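Long-range contact in periplasmic beta-glucosidase (Pseudomonas aeruginosa, PDB 6R5T), which probably hydrolyses terminal, non-reducing beta-D-glucosyl residues, releasing beta-D-glucose, as a periplasmic glycoside hydrolase of family 3: residues Val364-Arg369 with Phe610-Ser615. The protein carries 1 engineered substitution. Residues are numbered along the deposited sequence; the frame is centred on the assembly and turned at random.
Sequences VLLKNR and FGYGLS
Tyr612 reaches from the loop 610-615 to the edge strand 364-368 and hydrogen-bonds the carbonyl of Leu366. Its CB points neither toward the strand nor away from it, but CG stands anti to the backbone N (chi1 -179°), which swings the ring over to Leu366. CD2 then lies 3.8 Å from CD2 of Leu366, CE2 touches that same methyl and, with CZ, the carbonyl oxygen, CZ at 3.8 Å from Leu366 O, and OH at the tip donates to Leu366 O at 2.9 Å. The oxygen lies at the ring edge, in the plane of the ring, while the hydroxyl approaches from above the carbonyl plane, 40° out of it. Tyrosine suits the place because one side chain offers both an apolar flank and a polar end.

Two residues on, the backbone takes over. Leu614 N gives a fairly straight bond of 2.8 Å to Leu365 O, and a water bridges the two residues, accepting from Leu365 N and donating to Leu614 O. A second water ties Asn368 ND2 to Ser615 O, while Asn368 OD1 accepts from Leu373 N. Between these bridges the side chains of Leu365 and Leu614 cross at about a right angle, Leu365 CD2 lying 3.9 Å from Leu614 CB; leucine suits both places, since Leu365 also packs on Pro559 and Tyr616, and Leu614 CD1 reaches on to the Leu366 carbonyl. Gly613 CA comes within 3.9 Å of Val364 CG1, and a CB on it would sit tightly, about 3.2 Å from that methyl.

Strand 364-368 pairs antiparallel with strand 534-537, where Leu366 and Lys367 both face Ile535 in a classic beta bulge. The loop thus covers the outer edge of the mixed sheet in the family 3 C-terminal domain, ahead of strand 619-626.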
ATOM      1  N   VAL A 364     -18.049  20.712  -4.350  1.00 11.27           N
ATOM      2  CA  VAL A 364     -16.838  21.266  -3.701  1.00 11.62           C
ATOM      3  C   VAL A 364     -16.158  22.199  -4.675  1.00 12.58           C
ATOM      4  O   VAL A 364     -15.705  21.766  -5.775  1.00 12.47           O
ATOM      5  CB  VAL A 364     -15.864  20.167  -3.188  1.00 12.24           C
ATOM      6  CG1 VAL A 364     -14.688  20.813  -2.492  1.00 11.37           C
ATOM      7  CG2 VAL A 364     -16.535  19.184  -2.259  1.00 12.09           C
ATOM      8  N   LEU A 365     -16.031  23.456  -4.293  1.00 12.28           N
ATOM      9  CA  LEU A 365     -15.258  24.402  -5.124  1.00 12.61           C
ATOM     10  C   LEU A 365     -13.787  24.207  -4.816  1.00 11.92           C
ATOM     11  O   LEU A 365     -13.338  24.434  -3.674  1.00 12.44           O
ATOM     12  CB  LEU A 365     -15.738  25.828  -4.811  1.00 13.53           C
ATOM     13  CG  LEU A 365     -15.072  26.907  -5.654  1.00 13.44           C
ATOM     14  CD1 LEU A 365     -15.374  26.733  -7.135  1.00 12.33           C
ATOM     15  CD2 LEU A 365     -15.537  28.279  -5.183  1.00 12.88           C
ATOM     16  N   LEU A 366     -13.010  23.776  -5.790  1.00 12.27           N
ATOM     17  CA  LEU A 366     -11.583  23.497  -5.591  1.00 12.79           C
ATOM     18  C   LEU A 366     -10.704  24.677  -6.023  1.00 12.82           C
ATOM     19  O   LEU A 366      -9.575  24.755  -5.534  1.00 13.70           O
ATOM     20  CB  LEU A 366     -11.209  22.238  -6.359  1.00 13.79           C
ATOM     21  CG  LEU A 366     -11.801  20.930  -5.806  1.00 13.00           C
ATOM     22  CD1 LEU A 366     -11.414  19.772  -6.660  1.00 14.79           C
ATOM     23  CD2 LEU A 366     -11.332  20.708  -4.391  1.00 15.05           C
ATOM     24  N   LYS A 367     -11.167  25.499  -6.955  1.00 13.20           N
ATOM     25  CA  LYS A 367     -10.362  26.629  -7.481  1.00 12.58           C
ATOM     26  C   LYS A 367     -11.322  27.647  -8.076  1.00 13.21           C
ATOM     27  O   LYS A 367     -12.307  27.259  -8.666  1.00 14.63           O
ATOM     28  CB  LYS A 367      -9.375  26.197  -8.552  1.00 13.12           C
ATOM     29  CG  LYS A 367      -8.467  27.309  -9.072  1.00 13.88           C
ATOM     30  CD  LYS A 367      -7.488  26.890 -10.132  1.00 16.38           C
ATOM     31  CE  LYS A 367      -6.613  28.081 -10.524  1.00 16.80           C
ATOM     32  NZ  LYS A 367      -5.666  27.761 -11.611  1.00 18.88           N
ATOM     33  N   ASN A 368     -11.026  28.937  -7.901  1.00 13.77           N
ATOM     34  CA  ASN A 368     -11.866  29.989  -8.475  1.00 14.73           C
ATOM     35  C   ASN A 368     -10.993  31.238  -8.628  1.00 16.46           C
ATOM     36  O   ASN A 368     -11.008  32.065  -7.726  1.00 20.09           O
ATOM     37  CB  ASN A 368     -13.070  30.311  -7.617  1.00 15.65           C
ATOM     38  CG  ASN A 368     -14.077  31.211  -8.321  1.00 16.41           C
ATOM     39  OD1 ASN A 368     -14.101  31.292  -9.547  1.00 17.60           O
ATOM     40  ND2 ASN A 368     -14.895  31.871  -7.539  1.00 15.16           N
ATOM     41  N   ARG A 369     -10.324  31.366  -9.757  1.00 18.50           N
ATOM     42  CA  ARG A 369      -9.354  32.472 -10.011  1.00 21.44           C
ATOM     43  C   ARG A 369     -10.150  33.755 -10.280  1.00 22.03           C
ATOM     44  O   ARG A 369     -11.006  33.768 -11.202  1.00 20.98           O
ATOM     45  CB  ARG A 369      -8.437  32.095 -11.182  1.00 24.87           C
ATOM     46  CG  ARG A 369      -7.351  33.119 -11.527  1.00 30.60           C
ATOM     47  CD  ARG A 369      -6.636  32.868 -12.856  1.00 38.14           C
ATOM     48  NE  ARG A 369      -7.318  33.590 -13.930  1.00 49.12           N
ATOM     49  CZ  ARG A 369      -7.046  33.566 -15.235  1.00 61.75           C
ATOM     50  NH1 ARG A 369      -6.066  32.823 -15.730  1.00 67.73           N
ATOM     51  NH2 ARG A 369      -7.796  34.294 -16.051  1.00 64.97           N
ATOM     52  N   PHE A 610      -7.764  16.810   3.283  1.00 11.30           N
ATOM     53  CA  PHE A 610      -9.022  16.514   3.987  1.00 10.43           C
ATOM     54  C   PHE A 610      -9.616  17.793   4.553  1.00 11.40           C
ATOM     55  O   PHE A 610      -8.889  18.618   5.148  1.00 12.68           O
ATOM     56  CB  PHE A 610      -8.726  15.552   5.120  1.00 11.62           C
ATOM     57  CG  PHE A 610      -9.948  15.145   5.884  1.00 10.71           C
ATOM     58  CD1 PHE A 610     -10.774  14.101   5.457  1.00 11.85           C
ATOM     59  CD2 PHE A 610     -10.268  15.785   7.076  1.00 11.49           C
ATOM     60  CE1 PHE A 610     -11.859  13.709   6.234  1.00 11.96           C
ATOM     61  CE2 PHE A 610     -11.348  15.383   7.842  1.00 12.45           C
ATOM     62  CZ  PHE A 610     -12.151  14.371   7.415  1.00 12.52           C
ATOM     63  N   GLY A 611     -10.892  17.999   4.316  1.00 11.30           N
ATOM     64  CA  GLY A 611     -11.627  19.167   4.822  1.00 11.29           C
ATOM     65  C   GLY A 611     -11.494  20.392   3.932  1.00 12.53           C
ATOM     66  O   GLY A 611     -12.073  21.436   4.312  1.00 14.21           O
ATOM     67  N   TYR A 612     -10.850  20.290   2.766  1.00 12.57           N
ATOM     68  CA  TYR A 612     -10.643  21.444   1.855  1.00 11.98           C
ATOM     69  C   TYR A 612     -11.918  21.736   1.071  1.00 12.14           C
ATOM     70  O   TYR A 612     -12.583  20.824   0.544  1.00 11.45           O
ATOM     71  CB  TYR A 612      -9.494  21.170   0.896  1.00 12.61           C
ATOM     72  CG  TYR A 612      -9.193  22.283  -0.048  1.00 13.71           C
ATOM     73  CD1 TYR A 612      -8.531  23.418   0.340  1.00 17.93           C
ATOM     74  CD2 TYR A 612      -9.620  22.180  -1.348  1.00 16.50           C
ATOM     75  CE1 TYR A 612      -8.261  24.424  -0.581  1.00 17.42           C
ATOM     76  CE2 TYR A 612      -9.388  23.179  -2.273  1.00 17.79           C
ATOM     77  CZ  TYR A 612      -8.690  24.279  -1.901  1.00 18.33           C
ATOM     78  OH  TYR A 612      -8.490  25.234  -2.873  1.00 23.60           O
ATOM     79  N   GLY A 613     -12.183  23.021   0.920  1.00 11.58           N
ATOM     80  CA  GLY A 613     -13.186  23.448  -0.070  1.00 11.26           C
ATOM     81  C   GLY A 613     -13.431  24.925   0.042  1.00 12.96           C
ATOM     82  O   GLY A 613     -13.393  25.458   1.197  1.00 14.64           O
ATOM     83  N   LEU A 614     -13.573  25.572  -1.098  1.00 12.97           N
ATOM     84  CA  LEU A 614     -13.637  27.048  -1.145  1.00 13.81           C
ATOM     85  C   LEU A 614     -15.105  27.491  -1.171  1.00 12.91           C
ATOM     86  O   LEU A 614     -16.043  26.702  -1.165  1.00 12.60           O
ATOM     87  CB  LEU A 614     -12.912  27.541  -2.399  1.00 12.33           C
ATOM     88  CG  LEU A 614     -11.445  27.119  -2.537  1.00 14.11           C
ATOM     89  CD1 LEU A 614     -10.898  27.665  -3.834  1.00 15.67           C
ATOM     90  CD2 LEU A 614     -10.638  27.607  -1.358  1.00 18.05           C
ATOM     91  N   SER A 615     -15.263  28.806  -1.202  1.00 13.37           N
ATOM     92  CA  SER A 615     -16.562  29.505  -1.157  1.00 13.90           C
ATOM     93  C   SER A 615     -16.486  30.710  -2.081  1.00 15.16           C
ATOM     94  O   SER A 615     -15.395  31.199  -2.310  1.00 15.01           O
ATOM     95  CB  SER A 615     -16.867  29.930   0.274  1.00 15.51           C
ATOM     96  OG  SER A 615     -18.079  30.671   0.429  1.00 15.23           O
TER
HETATM   97  O   HOH W   1     -16.856  24.131  -1.679  1.00 15.00           O
HETATM   98  O   HOH W   2     -14.244  31.881  -4.728  1.00 21.65           O